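Local coordinates for precorrin-8x Methyl Mutase (Thermus thermophilus, PDB 1V9C), which probably catalyses the methyl-group rearrangement of precorrin-8X, a step in the biosynthesis of adenosylcobalamin, at residues V93-A105 with T111-K123. Residues are numbered along the deposited sequence; the frame is centred on the assembly and turned at random.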
ATOM      1  N   VAL B  93      14.017  -6.043  -6.502  1.00 31.99           N
ATOM      2  CA  VAL B  93      14.916  -4.905  -6.566  1.00 33.18           C
ATOM      3  C   VAL B  93      14.126  -3.600  -6.613  1.00 35.26           C
ATOM      4  O   VAL B  93      13.342  -3.365  -7.533  1.00 32.91           O
ATOM      5  CB  VAL B  93      15.841  -4.992  -7.792  1.00 32.31           C
ATOM      6  CG1 VAL B  93      16.664  -3.715  -7.908  1.00 29.53           C
ATOM      7  CG2 VAL B  93      16.762  -6.192  -7.641  1.00 35.07           C
ATOM      8  N   GLU B  94      14.330  -2.776  -5.588  1.00 35.99           N
ATOM      9  CA  GLU B  94      13.689  -1.478  -5.468  1.00 40.04           C
ATOM     10  C   GLU B  94      14.610  -0.461  -6.146  1.00 40.94           C
ATOM     11  O   GLU B  94      15.660  -0.095  -5.611  1.00 39.37           O
ATOM     12  CB  GLU B  94      13.478  -1.143  -3.984  1.00 36.91           C
ATOM     13  CG  GLU B  94      13.368   0.349  -3.651  1.00 47.58           C
ATOM     14  CD  GLU B  94      12.267   1.065  -4.406  1.00 52.80           C
ATOM     15  OE1 GLU B  94      12.102   2.290  -4.200  1.00 55.45           O
ATOM     16  OE2 GLU B  94      11.567   0.409  -5.204  1.00 59.19           O
ATOM     17  N   LEU B  95      14.205  -0.011  -7.326  1.00 41.63           N
ATOM     18  CA  LEU B  95      15.004   0.923  -8.109  1.00 44.63           C
ATOM     19  C   LEU B  95      15.050   2.390  -7.667  1.00 47.44           C
ATOM     20  O   LEU B  95      16.134   2.927  -7.436  1.00 50.33           O
ATOM     21  CB  LEU B  95      14.583   0.835  -9.580  1.00 37.24           C
ATOM     22  CG  LEU B  95      14.776  -0.527 -10.260  1.00 39.56           C
ATOM     23  CD1 LEU B  95      14.245  -0.491 -11.687  1.00 40.80           C
ATOM     24  CD2 LEU B  95      16.248  -0.894 -10.259  1.00 41.57           C
ATOM     25  N   LEU B  96      13.893   3.038  -7.547  1.00 49.71           N
ATOM     26  CA  LEU B  96      13.841   4.451  -7.160  1.00 50.98           C
ATOM     27  C   LEU B  96      14.569   4.842  -5.880  1.00 52.21           C
ATOM     28  O   LEU B  96      15.060   5.965  -5.762  1.00 54.48           O
ATOM     29  CB  LEU B  96      12.390   4.930  -7.078  1.00 50.34           C
ATOM     30  CG  LEU B  96      11.679   5.062  -8.423  1.00 49.51           C
ATOM     31  CD1 LEU B  96      10.309   5.674  -8.198  1.00 54.35           C
ATOM     32  CD2 LEU B  96      12.489   5.940  -9.368  1.00 52.76           C
ATOM     33  N   ALA B  97      14.641   3.931  -4.917  1.00 53.46           N
ATOM     34  CA  ALA B  97      15.331   4.231  -3.670  1.00 55.04           C
ATOM     35  C   ALA B  97      16.708   3.580  -3.663  1.00 54.99           C
ATOM     36  O   ALA B  97      17.420   3.643  -2.666  1.00 54.88           O
ATOM     37  CB  ALA B  97      14.513   3.737  -2.485  1.00 55.75           C
ATOM     38  N   HIS B  98      17.074   2.956  -4.781  1.00 55.57           N
ATOM     39  CA  HIS B  98      18.364   2.282  -4.913  1.00 59.14           C
ATOM     40  C   HIS B  98      19.519   3.281  -4.760  1.00 60.40           C
ATOM     41  O   HIS B  98      19.452   4.405  -5.265  1.00 58.93           O
ATOM     42  CB  HIS B  98      18.442   1.591  -6.276  1.00 59.14           C
ATOM     43  CG  HIS B  98      19.483   0.520  -6.355  1.00 59.60           C
ATOM     44  ND1 HIS B  98      20.820   0.762  -6.133  1.00 62.49           N
ATOM     45  CD2 HIS B  98      19.382  -0.800  -6.641  1.00 60.51           C
ATOM     46  CE1 HIS B  98      21.500  -0.361  -6.280  1.00 62.90           C
ATOM     47  NE2 HIS B  98      20.651  -1.324  -6.590  1.00 61.77           N
ATOM     48  N   PRO B  99      20.592   2.879  -4.055  1.00 61.41           N
ATOM     49  CA  PRO B  99      21.773   3.716  -3.817  1.00 61.79           C
ATOM     50  C   PRO B  99      22.392   4.319  -5.078  1.00 61.70           C
ATOM     51  O   PRO B  99      22.453   5.542  -5.221  1.00 64.33           O
ATOM     52  CB  PRO B  99      22.731   2.761  -3.111  1.00 62.12           C
ATOM     53  CG  PRO B  99      21.811   1.874  -2.355  1.00 63.38           C
ATOM     54  CD  PRO B  99      20.741   1.580  -3.379  1.00 63.08           C
ATOM     55  N   GLU B 100      22.855   3.456  -5.981  1.00 59.81           N
ATOM     56  CA  GLU B 100      23.471   3.906  -7.221  1.00 58.80           C
ATOM     57  C   GLU B 100      22.549   4.847  -7.971  1.00 57.81           C
ATOM     58  O   GLU B 100      22.970   5.920  -8.409  1.00 57.40           O
ATOM     59  CB  GLU B 100      23.842   2.714  -8.108  1.00 59.81           C
ATOM     60  CG  GLU B 100      25.221   2.126  -7.809  1.00 66.70           C
ATOM     61  CD  GLU B 100      25.165   0.784  -7.091  1.00 70.29           C
ATOM     62  OE1 GLU B 100      24.560   0.710  -6.000  1.00 73.70           O
ATOM     63  OE2 GLU B 100      25.733  -0.199  -7.620  1.00 71.89           O
ATOM     64  N   VAL B 101      21.287   4.440  -8.103  1.00 56.41           N
ATOM     65  CA  VAL B 101      20.271   5.234  -8.787  1.00 54.13           C
ATOM     66  C   VAL B 101      20.133   6.628  -8.177  1.00 55.12           C
ATOM     67  O   VAL B 101      20.153   7.637  -8.888  1.00 54.92           O
ATOM     68  CB  VAL B 101      18.887   4.541  -8.732  1.00 51.14           C
ATOM     69  CG1 VAL B 101      17.813   5.490  -9.231  1.00 46.37           C
ATOM     70  CG2 VAL B 101      18.901   3.274  -9.572  1.00 46.83           C
ATOM     71  N   VAL B 102      19.982   6.684  -6.860  1.00 56.50           N
ATOM     72  CA  VAL B 102      19.834   7.967  -6.189  1.00 61.02           C
ATOM     73  C   VAL B 102      21.121   8.766  -6.331  1.00 63.49           C
ATOM     74  O   VAL B 102      21.094   9.995  -6.431  1.00 64.85           O
ATOM     75  CB  VAL B 102      19.487   7.776  -4.690  1.00 62.00           C
ATOM     76  CG1 VAL B 102      19.515   9.119  -3.968  1.00 61.68           C
ATOM     77  CG2 VAL B 102      18.103   7.143  -4.559  1.00 60.74           C
ATOM     78  N   ALA B 103      22.244   8.052  -6.346  1.00 64.93           N
ATOM     79  CA  ALA B 103      23.559   8.664  -6.485  1.00 64.50           C
ATOM     80  C   ALA B 103      23.667   9.318  -7.859  1.00 64.83           C
ATOM     81  O   ALA B 103      24.032  10.488  -7.979  1.00 62.80           O
ATOM     82  CB  ALA B 103      24.641   7.605  -6.319  1.00 65.80           C
ATOM     83  N   ARG B 104      23.354   8.553  -8.899  1.00 65.52           N
ATOM     84  CA  ARG B 104      23.398   9.080 -10.252  1.00 66.10           C
ATOM     85  C   ARG B 104      22.423  10.247 -10.320  1.00 68.67           C
ATOM     86  O   ARG B 104      22.752  11.321 -10.825  1.00 68.43           O
ATOM     87  CB  ARG B 104      22.980   8.011 -11.259  1.00 62.51           C
ATOM     88  CG  ARG B 104      23.823   6.750 -11.228  1.00 62.74           C
ATOM     89  CD  ARG B 104      23.426   5.820 -12.364  1.00 63.27           C
ATOM     90  NE  ARG B 104      24.302   4.654 -12.465  1.00 65.41           N
ATOM     91  CZ  ARG B 104      24.300   3.807 -13.492  1.00 65.40           C
ATOM     92  NH1 ARG B 104      23.467   4.003 -14.508  1.00 65.59           N
ATOM     93  NH2 ARG B 104      25.127   2.766 -13.505  1.00 64.68           N
ATOM     94  N   ALA B 105      21.221  10.026  -9.794  1.00 71.10           N
ATOM     95  CA  ALA B 105      20.177  11.042  -9.790  1.00 73.17           C
ATOM     96  C   ALA B 105      20.708  12.397  -9.329  1.00 74.32           C
ATOM     97  O   ALA B 105      20.689  13.364 -10.091  1.00 72.85           O
ATOM     98  CB  ALA B 105      19.025  10.595  -8.897  1.00 74.62           C
ATOM     99  N   THR B 111      15.820  13.561 -12.920  1.00 85.02           N
ATOM    100  CA  THR B 111      14.813  12.528 -12.725  1.00 83.09           C
ATOM    101  C   THR B 111      15.435  11.277 -12.126  1.00 82.00           C
ATOM    102  O   THR B 111      16.322  10.665 -12.724  1.00 82.19           O
ATOM    103  CB  THR B 111      14.147  12.135 -14.052  1.00 83.82           C
ATOM    104  OG1 THR B 111      13.561  13.292 -14.657  1.00 85.48           O
ATOM    105  CG2 THR B 111      13.066  11.093 -13.812  1.00 84.75           C
ATOM    106  N   ARG B 112      14.962  10.902 -10.944  1.00 79.06           N
ATOM    107  CA  ARG B 112      15.457   9.713 -10.266  1.00 76.41           C
ATOM    108  C   ARG B 112      14.803   8.496 -10.925  1.00 74.44           C
ATOM    109  O   ARG B 112      15.201   7.353 -10.696  1.00 72.22           O
ATOM    110  CB  ARG B 112      15.087   9.765  -8.781  1.00 77.11           C
ATOM    111  CG  ARG B 112      15.986   8.926  -7.902  1.00 81.56           C
ATOM    112  CD  ARG B 112      15.443   8.785  -6.492  1.00 84.07           C
ATOM    113  NE  ARG B 112      15.187  10.065  -5.846  1.00 87.37           N
ATOM    114  CZ  ARG B 112      14.861  10.195  -4.563  1.00 90.89           C
ATOM    115  NH1 ARG B 112      14.758   9.120  -3.790  1.00 91.15           N
ATOM    116  NH2 ARG B 112      14.636  11.396  -4.049  1.00 91.70           N
ATOM    117  N   ALA B 113      13.792   8.761 -11.746  1.00 72.61           N
ATOM    118  CA  ALA B 113      13.066   7.710 -12.447  1.00 70.92           C
ATOM    119  C   ALA B 113      13.838   7.314 -13.692  1.00 68.56           C
ATOM    120  O   ALA B 113      13.731   6.184 -14.171  1.00 66.55           O
ATOM    121  CB  ALA B 113      11.669   8.199 -12.826  1.00 70.98           C
ATOM    122  N   GLU B 114      14.607   8.261 -14.217  1.00 66.79           N
ATOM    123  CA  GLU B 114      15.414   8.018 -15.402  1.00 66.10           C
ATOM    124  C   GLU B 114      16.636   7.213 -14.990  1.00 62.84           C
ATOM    125  O   GLU B 114      16.996   6.230 -15.634  1.00 61.88           O
ATOM    126  CB  GLU B 114      15.841   9.346 -16.033  1.00 70.03           C
ATOM    127  CG  GLU B 114      14.712  10.089 -16.736  1.00 73.87           C
ATOM    128  CD  GLU B 114      14.217   9.366 -17.981  1.00 78.29           C
ATOM    129  OE1 GLU B 114      13.258   9.857 -18.615  1.00 79.25           O
ATOM    130  OE2 GLU B 114      14.787   8.309 -18.329  1.00 80.72           O
ATOM    131  N   ALA B 115      17.266   7.640 -13.904  1.00 60.16           N
ATOM    132  CA  ALA B 115      18.434   6.957 -13.389  1.00 56.93           C
ATOM    133  C   ALA B 115      18.068   5.506 -13.137  1.00 56.22           C
ATOM    134  O   ALA B 115      18.834   4.600 -13.467  1.00 56.43           O
ATOM    135  CB  ALA B 115      18.899   7.617 -12.095  1.00 57.47           C
ATOM    136  N   ALA B 116      16.884   5.295 -12.561  1.00 54.37           N
ATOM    137  CA  ALA B 116      16.402   3.952 -12.241  1.00 51.78           C
ATOM    138  C   ALA B 116      16.381   3.024 -13.453  1.00 49.83           C
ATOM    139  O   ALA B 116      16.969   1.947 -13.421  1.00 49.27           O
ATOM    140  CB  ALA B 116      15.014   4.033 -11.617  1.00 53.62           C
ATOM    141  N   VAL B 117      15.695   3.432 -14.515  1.00 51.03           N
ATOM    142  CA  VAL B 117      15.627   2.614 -15.726  1.00 53.65           C
ATOM    143  C   VAL B 117      17.020   2.464 -16.343  1.00 54.82           C
ATOM    144  O   VAL B 117      17.502   1.347 -16.559  1.00 52.71           O
ATOM    145  CB  VAL B 117      14.701   3.246 -16.784  1.00 51.88           C
ATOM    146  CG1 VAL B 117      14.548   2.299 -17.959  1.00 49.38           C
ATOM    147  CG2 VAL B 117      13.355   3.569 -16.178  1.00 52.31           C
ATOM    148  N   ALA B 118      17.654   3.598 -16.631  1.00 55.52           N
ATOM    149  CA  ALA B 118      18.992   3.615 -17.211  1.00 55.94           C
ATOM    150  C   ALA B 118      19.881   2.660 -16.432  1.00 53.92           C
ATOM    151  O   ALA B 118      20.586   1.838 -17.013  1.00 53.54           O
ATOM    152  CB  ALA B 118      19.570   5.026 -17.162  1.00 54.76           C
ATOM    153  N   TYR B 119      19.843   2.774 -15.110  1.00 51.94           N
ATOM    154  CA  TYR B 119      20.634   1.897 -14.266  1.00 52.24           C
ATOM    155  C   TYR B 119      20.236   0.444 -14.517  1.00 53.00           C
ATOM    156  O   TYR B 119      21.080  -0.392 -14.838  1.00 54.56           O
ATOM    157  CB  TYR B 119      20.412   2.221 -12.794  1.00 51.83           C
ATOM    158  CG  TYR B 119      21.085   1.229 -11.872  1.00 55.16           C
ATOM    159  CD1 TYR B 119      22.432   1.352 -11.550  1.00 52.55           C
ATOM    160  CD2 TYR B 119      20.386   0.127 -11.372  1.00 55.12           C
ATOM    161  CE1 TYR B 119      23.072   0.406 -10.757  1.00 55.77           C
ATOM    162  CE2 TYR B 119      21.021  -0.830 -10.577  1.00 57.39           C
ATOM    163  CZ  TYR B 119      22.365  -0.682 -10.277  1.00 55.99           C
ATOM    164  OH  TYR B 119      23.008  -1.622  -9.507  1.00 61.03           O
ATOM    165  N   ALA B 120      18.943   0.161 -14.361  1.00 51.26           N
ATOM    166  CA  ALA B 120      18.397  -1.180 -14.549  1.00 49.72           C
ATOM    167  C   ALA B 120      18.774  -1.747 -15.901  1.00 49.21           C
ATOM    168  O   ALA B 120      19.201  -2.891 -16.004  1.00 49.31           O
ATOM    169  CB  ALA B 120      16.881  -1.155 -14.414  1.00 50.04           C
ATOM    170  N   TRP B 121      18.588  -0.951 -16.944  1.00 50.90           N
ATOM    171  CA  TRP B 121      18.928  -1.401 -18.284  1.00 54.51           C
ATOM    172  C   TRP B 121      20.417  -1.719 -18.377  1.00 53.98           C
ATOM    173  O   TRP B 121      20.798  -2.864 -18.611  1.00 53.96           O
ATOM    174  CB  TRP B 121      18.572  -0.333 -19.316  1.00 55.02           C
ATOM    175  CG  TRP B 121      18.558  -0.858 -20.719  1.00 59.53           C
ATOM    176  CD1 TRP B 121      18.630  -2.173 -21.109  1.00 60.65           C
ATOM    177  CD2 TRP B 121      18.387  -0.094 -21.915  1.00 58.56           C
ATOM    178  NE1 TRP B 121      18.509  -2.268 -22.474  1.00 62.22           N
ATOM    179  CE2 TRP B 121      18.360  -1.009 -22.996  1.00 61.91           C
ATOM    180  CE3 TRP B 121      18.252   1.273 -22.181  1.00 61.11           C
ATOM    181  CZ2 TRP B 121      18.201  -0.596 -24.323  1.00 61.66           C
ATOM    182  CZ3 TRP B 121      18.094   1.685 -23.502  1.00 62.94           C
ATOM    183  CH2 TRP B 121      18.070   0.750 -24.556  1.00 62.79           C
ATOM    184  N   GLU B 122      21.251  -0.704 -18.178  1.00 54.24           N
ATOM    185  CA  GLU B 122      22.695  -0.882 -18.247  1.00 57.18           C
ATOM    186  C   GLU B 122      23.144  -2.139 -17.522  1.00 57.00           C
ATOM    187  O   GLU B 122      23.964  -2.898 -18.042  1.00 58.43           O
ATOM    188  CB  GLU B 122      23.418   0.323 -17.645  1.00 58.89           C
ATOM    189  CG  GLU B 122      23.148   1.638 -18.351  1.00 62.95           C
ATOM    190  CD  GLU B 122      23.912   2.782 -17.721  1.00 67.42           C
ATOM    191  OE1 GLU B 122      23.670   3.950 -18.100  1.00 69.85           O
ATOM    192  OE2 GLU B 122      24.758   2.504 -16.842  1.00 68.65           O
ATOM    193  N   LYS B 123      22.602  -2.356 -16.325  1.00 55.87           N
ATOM    194  CA  LYS B 123      22.962  -3.514 -15.512  1.00 55.75           C
ATOM    195  C   LYS B 123      22.355  -4.808 -16.022  1.00 54.45           C
ATOM    196  O   LYS B 123      22.635  -5.883 -15.491  1.00 57.10           O
ATOM    197  CB  LYS B 123      22.530  -3.297 -14.060  1.00 56.73           C
ATOM    198  CG  LYS B 123      23.323  -2.239 -13.307  1.00 60.25           C
ATOM    199  CD  LYS B 123      24.762  -2.686 -13.052  1.00 62.29           C
ATOM    200  CE  LYS B 123      25.546  -1.627 -12.271  1.00 61.91           C
ATOM    201  NZ  LYS B 123      26.880  -2.116 -11.821  1.00 60.70           N
TER
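Two consecutive helices in a doubly wound alpha/beta fold cross steeply here: V101 of helix 99-105 presses against A115 and A116 of helix 112-122, small side chains consistent with the 8.2 Å approach of the axes, which run at an angle of 128°. The V101 side chain is a knob in a hole formed by R112, A115, A116 and Y119, its CG1 lying 3.7 Å from A115 CB. With its CG anti to the backbone N (chi1 173°), Y119 lays its ring against the start of helix 99-105, where V101 CG2 meets Y119 CB at 3.7 Å and E100 CB approaches Y119 CE1 at 3.6 Å. The H98 and Y119 rings form an oblique pair, planes at 44°, with Y119 CE2 over one face of the imidazole. R104 reaches over in extended form, Y119 CD1 lying 3.6 Å above the centre of its guanidinium, and makes a salt bridge from NH1 to E122 OE2 (3.1 Å), its hydrogen bonds weak. Were Y119 replaced by an alanine, losing the ring would probably open a gap beside E100 CB and H98 and uncover that guanidinium face. Just past strand 92-94, outermost in this chain's sheet and paired with strand 69-71, L95 CB packs on A116 CB at 3.8 Å, while A113 and V117 rest on helix 137-147.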